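Local coordinates for carboxymuconolactone decarboxylase family protein (Thermotoga maritima, PDB 1VKE) that may act as an oxidoreductase of the AhpD-like carboxymuconolactone decarboxylase family, possibly with peroxiredoxin activity in the antioxidative response, at residues E[64-76]-E[99-113]. Sequence-based numbering, arbitrary orientation. Where two conformers were deposited one is given.
Sequences VASTVLRCDDCIR and ALVVGGSIVIPHLRR
The contact belongs to the all-helical AhpD-like fold, where the turn and first helical turn that carry the Cys-71–Cys-74 disulfide are joined to His-110 in the first turns of helix 108-127. His-110 ND1 donates to Asp-72 OD1 at 2.6 Å; the N-H...O angle of 162° and the acceptor near the ring plane show a straight bond, although it reaches the oxygen from above the carboxylate plane. The other oxygen, Asp-72 OD2, takes two weak bonds from Arg-113 NE and NH2, both 3.0 Å, completing a salt bridge with carboxylate and guanidinium planes almost perpendicular. A water joins Asp-72 OD1 to His-110 O. Arg-70 CB lies over one ring face, 3.8 Å from the His-110 centroid, a CH-pi contact; Arg-113 NH2 lies over the opposite face. Two waters, one weakly held by Arg-70 NH1, link that nitrogen to His-110 NE2, while Arg-70 NH2 bonds Leu-69 O of a second subunit. Beyond the polar cluster, Ala-99 CB meets Thr-67 CG2 at 3.6 Å and Val-68 CG1 at 3.7 Å. Here segments 64-68 and 99-103 cross at -43°, axes 9.2 Å apart, so helix 55-68 packs on helix 89-103 and helix 72-84 on helix 108-127.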
loop_
_atom_site.group_PDB
_atom_site.type_symbol
_atom_site.label_atom_id
_atom_site.label_comp_id
_atom_site.label_asym_id
_atom_site.label_seq_id
_atom_site.Cartn_x
_atom_site.Cartn_y
_atom_site.Cartn_z
ATOM N N VAL E 64 5.747 5.855 13.207
ATOM C CA VAL E 64 6.414 4.911 12.310
ATOM C C VAL E 64 5.382 4.248 11.388
ATOM O O VAL E 64 5.582 4.191 10.164
ATOM C CB VAL E 64 7.240 3.857 13.107
ATOM C CG1 VAL E 64 7.725 2.724 12.200
ATOM C CG2 VAL E 64 8.417 4.574 13.755
ATOM N N ALA E 65 4.299 3.711 11.974
ATOM C CA ALA E 65 3.294 2.995 11.177
ATOM C C ALA E 65 2.685 3.943 10.129
ATOM O O ALA E 65 2.525 3.546 8.952
ATOM C CB ALA E 65 2.208 2.433 12.056
ATOM N N SER E 66 2.354 5.156 10.536
ATOM C CA SER E 66 1.706 6.154 9.651
ATOM C C SER E 66 2.642 6.595 8.541
ATOM O O SER E 66 2.192 6.926 7.468
ATOM C CB SER E 66 1.314 7.391 10.489
ATOM O OG SER E 66 0.360 7.042 11.499
ATOM N N THR E 67 3.945 6.630 8.804
ATOM C CA THR E 67 4.917 7.018 7.796
ATOM C C THR E 67 5.155 5.928 6.749
ATOM O O THR E 67 5.178 6.203 5.556
ATOM C CB THR E 67 6.244 7.436 8.480
ATOM O OG1 THR E 67 5.987 8.509 9.391
ATOM C CG2 THR E 67 7.260 7.949 7.443
ATOM N N VAL E 68 5.354 4.671 7.164
ATOM C CA VAL E 68 5.596 3.630 6.191
ATOM C C VAL E 68 4.343 3.377 5.330
ATOM O O VAL E 68 4.437 2.903 4.168
ATOM C CB VAL E 68 6.082 2.264 6.785
ATOM C CG1 VAL E 68 7.388 2.439 7.491
ATOM C CG2 VAL E 68 5.044 1.618 7.650
ATOM N N LEU E 69 3.152 3.660 5.906
ATOM C CA LEU E 69 1.895 3.558 5.158
ATOM C C LEU E 69 1.505 4.865 4.415
ATOM O O LEU E 69 0.468 4.904 3.733
ATOM C CB LEU E 69 0.748 3.117 6.069
ATOM C CG LEU E 69 0.858 1.696 6.637
ATOM C CD1 LEU E 69 -0.164 1.505 7.748
ATOM C CD2 LEU E 69 0.700 0.628 5.580
ATOM N N ARG E 70 2.323 5.899 4.564
ATOM C CA ARG E 70 2.236 7.114 3.778
ATOM C C ARG E 70 0.897 7.835 3.956
ATOM O O ARG E 70 0.241 8.181 2.972
ATOM C CB ARG E 70 2.525 6.803 2.313
ATOM C CG ARG E 70 3.945 6.486 2.073
ATOM C CD ARG E 70 4.279 6.362 0.600
ATOM N NE ARG E 70 3.788 5.135 0.011
ATOM C CZ ARG E 70 3.297 5.003 -1.253
ATOM N NH1 ARG E 70 3.076 6.029 -2.071
ATOM N NH2 ARG E 70 2.955 3.814 -1.626
ATOM N N CYS E 71 0.495 8.036 5.212
ATOM C CA CYS E 71 -0.724 8.811 5.544
ATOM C C CYS E 71 -0.359 10.132 6.177
ATOM O O CYS E 71 -0.010 10.178 7.352
ATOM C CB CYS E 71 -1.554 8.000 6.542
ATOM S SG CYS E 71 -3.082 8.887 7.097
ATOM N N ASP E 72 -0.451 11.224 5.401
ATOM C CA ASP E 72 -0.032 12.509 5.907
ATOM C C ASP E 72 -0.789 13.004 7.117
ATOM O O ASP E 72 -0.191 13.541 8.046
ATOM C CB ASP E 72 -0.065 13.542 4.797
ATOM C CG ASP E 72 1.066 13.339 3.801
ATOM O OD1 ASP E 72 2.158 12.870 4.189
ATOM O OD2 ASP E 72 0.917 13.561 2.611
ATOM N N ASP E 73 -2.114 12.898 7.111
ATOM C CA ASP E 73 -2.869 13.405 8.269
ATOM C C ASP E 73 -2.556 12.561 9.507
ATOM O O ASP E 73 -2.558 13.079 10.637
ATOM C CB ASP E 73 -4.368 13.311 8.027
ATOM C CG ASP E 73 -4.925 14.485 7.301
ATOM O OD1 ASP E 73 -4.204 15.470 7.044
ATOM O OD2 ASP E 73 -6.109 14.445 6.919
ATOM N N CYS E 74 -2.293 11.261 9.339
ATOM C CA CYS E 74 -1.957 10.394 10.469
ATOM C C CYS E 74 -0.568 10.764 11.013
ATOM O O CYS E 74 -0.321 10.822 12.236
ATOM C CB CYS E 74 -1.895 8.921 10.077
ATOM S SG CYS E 74 -3.354 8.325 9.188
ATOM N N ILE E 75 0.355 11.026 10.092
ATOM C CA ILE E 75 1.702 11.478 10.467
ATOM C C ILE E 75 1.616 12.756 11.314
ATOM O O ILE E 75 2.247 12.901 12.395
ATOM C CB ILE E 75 2.570 11.757 9.204
ATOM C CG1 ILE E 75 2.893 10.428 8.518
ATOM C CG2 ILE E 75 3.888 12.507 9.607
ATOM C CD1 ILE E 75 3.524 10.575 7.171
ATOM N N ARG E 76 0.841 13.712 10.811
ATOM C CA ARG E 76 0.640 14.984 11.534
ATOM C C ARG E 76 0.084 14.793 12.956
ATOM O O ARG E 76 0.590 15.368 13.920
ATOM C CB ARG E 76 -0.264 15.926 10.752
ATOM C CG ARG E 76 0.368 16.569 9.551
ATOM C CD ARG E 76 -0.672 17.397 8.709
ATOM N NE ARG E 76 -0.174 17.687 7.359
ATOM C CZ ARG E 76 -0.723 17.270 6.197
ATOM N NH1 ARG E 76 -1.817 16.508 6.162
ATOM N NH2 ARG E 76 -0.158 17.627 5.043
ATOM N N ALA E 99 11.306 4.147 9.552
ATOM C CA ALA E 99 10.239 4.210 8.552
ATOM C C ALA E 99 10.770 4.382 7.119
ATOM O O ALA E 99 10.287 3.751 6.181
ATOM C CB ALA E 99 9.273 5.352 8.868
ATOM N N LEU E 100 11.733 5.270 6.959
ATOM C CA LEU E 100 12.318 5.524 5.655
ATOM C C LEU E 100 12.999 4.277 5.065
ATOM O O LEU E 100 12.818 3.933 3.882
ATOM C CB LEU E 100 13.332 6.656 5.746
ATOM C CG LEU E 100 14.163 7.004 4.518
ATOM C CD1 LEU E 100 13.276 7.460 3.384
ATOM C CD2 LEU E 100 15.186 8.078 4.877
ATOM N N VAL E 101 13.830 3.624 5.875
ATOM C CA VAL E 101 14.552 2.458 5.389
ATOM C C VAL E 101 13.586 1.326 5.057
ATOM O O VAL E 101 13.704 0.690 3.981
ATOM C CB VAL E 101 15.670 2.043 6.376
ATOM C CG1 VAL E 101 16.266 0.737 5.983
ATOM C CG2 VAL E 101 16.739 3.145 6.396
ATOM N N VAL E 102 12.615 1.090 5.939
ATOM C CA VAL E 102 11.680 -0.021 5.799
ATOM C C VAL E 102 10.709 0.205 4.637
ATOM O O VAL E 102 10.413 -0.703 3.847
ATOM C CB VAL E 102 10.893 -0.255 7.107
ATOM C CG1 VAL E 102 9.747 -1.269 6.907
ATOM C CG2 VAL E 102 11.820 -0.720 8.244
ATOM N N GLY E 103 10.227 1.441 4.540
ATOM C CA GLY E 103 9.197 1.801 3.586
ATOM C C GLY E 103 9.671 2.275 2.248
ATOM O O GLY E 103 8.876 2.322 1.305
ATOM N N GLY E 104 10.962 2.618 2.128
ATOM C CA GLY E 104 11.580 2.959 0.858
ATOM C C GLY E 104 11.549 4.426 0.478
ATOM O O GLY E 104 10.927 5.250 1.157
ATOM N N SER E 105 12.146 4.759 -0.656
ATOM C CA SER E 105 12.182 6.155 -1.105
ATOM C C SER E 105 10.835 6.753 -1.470
ATOM O O SER E 105 10.704 7.975 -1.485
ATOM C CB SER E 105 13.174 6.324 -2.273
ATOM O OG SER E 105 12.672 5.770 -3.449
ATOM N N ILE E 106 9.806 5.924 -1.726
ATOM C CA ILE E 106 8.444 6.484 -1.891
ATOM C C ILE E 106 7.975 7.172 -0.624
ATOM O O ILE E 106 7.022 7.933 -0.653
ATOM C CB ILE E 106 7.354 5.438 -2.380
ATOM C CG1 ILE E 106 7.685 4.085 -1.895
ATOM C CG2 ILE E 106 7.226 5.335 -3.903
ATOM C CD1 ILE E 106 7.462 3.990 -0.646
ATOM N N VAL E 107 8.653 6.951 0.523
ATOM C CA VAL E 107 8.325 7.675 1.762
ATOM C C VAL E 107 8.861 9.084 1.792
ATOM O O VAL E 107 8.389 9.909 2.585
ATOM C CB VAL E 107 8.583 6.894 3.084
ATOM C CG1 VAL E 107 8.052 5.463 2.968
ATOM C CG2 VAL E 107 9.964 6.927 3.458
ATOM N N ILE E 108 9.849 9.373 0.967
ATOM C CA ILE E 108 10.533 10.654 1.037
ATOM C C ILE E 108 9.617 11.892 1.030
ATOM O O ILE E 108 9.795 12.763 1.903
ATOM C CB ILE E 108 11.710 10.757 0.023
ATOM C CG1 ILE E 108 12.840 9.824 0.475
ATOM C CG2 ILE E 108 12.239 12.184 -0.020
ATOM C CD1 ILE E 108 14.031 9.765 -0.437
ATOM N N PRO E 109 8.647 11.988 0.117
ATOM C CA PRO E 109 7.772 13.161 0.093
ATOM C C PRO E 109 7.038 13.330 1.433
ATOM O O PRO E 109 6.823 14.448 1.901
ATOM C CB PRO E 109 6.813 12.841 -1.066
ATOM C CG PRO E 109 7.698 12.063 -1.988
ATOM C CD PRO E 109 8.373 11.102 -1.045
ATOM N N HIS E 110 6.675 12.226 2.061
ATOM C CA HIS E 110 5.998 12.275 3.341
ATOM C C HIS E 110 6.919 12.663 4.463
ATOM O O HIS E 110 6.518 13.383 5.365
ATOM C CB HIS E 110 5.336 10.928 3.633
ATOM C CG HIS E 110 4.338 10.585 2.597
ATOM N ND1 HIS E 110 3.046 11.047 2.631
ATOM C CD2 HIS E 110 4.475 9.920 1.427
ATOM C CE1 HIS E 110 2.407 10.620 1.551
ATOM N NE2 HIS E 110 3.265 9.980 0.780
ATOM N N LEU E 111 8.160 12.203 4.407
ATOM C CA LEU E 111 9.169 12.585 5.416
ATOM C C LEU E 111 9.452 14.081 5.320
ATOM O O LEU E 111 9.579 14.777 6.342
ATOM C CB LEU E 111 10.432 11.761 5.200
ATOM C CG LEU E 111 11.657 12.179 5.994
ATOM C CD1 LEU E 111 11.425 11.873 7.456
ATOM C CD2 LEU E 111 12.887 11.468 5.465
ATOM N N ARG E 112 9.504 14.610 4.114
ATOM C CA ARG E 112 9.663 16.051 3.904
ATOM C C ARG E 112 8.540 16.831 4.552
ATOM O O ARG E 112 8.777 17.829 5.270
ATOM C CB ARG E 112 9.707 16.361 2.410
ATOM C CG ARG E 112 9.523 17.825 2.037
ATOM C CD ARG E 112 9.475 18.067 0.525
ATOM N NE ARG E 112 8.143 18.467 0.048
ATOM C CZ ARG E 112 7.099 17.654 -0.175
ATOM N NH1 ARG E 112 7.167 16.348 0.047
ATOM N NH2 ARG E 112 5.960 18.180 -0.618
ATOM N N ARG E 113 7.315 16.398 4.323
ATOM C CA ARG E 113 6.177 17.062 4.920
ATOM C C ARG E 113 6.217 16.938 6.434
ATOM O O ARG E 113 5.866 17.880 7.153
ATOM C CB ARG E 113 4.862 16.505 4.333
ATOM C CG ARG E 113 4.684 16.981 2.929
ATOM C CD ARG E 113 3.317 16.852 2.449
ATOM N NE ARG E 113 3.083 15.491 2.047
ATOM C CZ ARG E 113 3.313 15.015 0.821
ATOM N NH1 ARG E 113 3.827 15.762 -0.136
ATOM N NH2 ARG E 113 3.037 13.755 0.558
HETATM O O HOH W 1 5.949 2.574 1.925
HETATM O O HOH W 2 4.546 8.667 -1.618
HETATM O O HOH W 3 1.969 8.913 -1.437
HETATM O O HOH W 4 3.861 13.829 6.173
#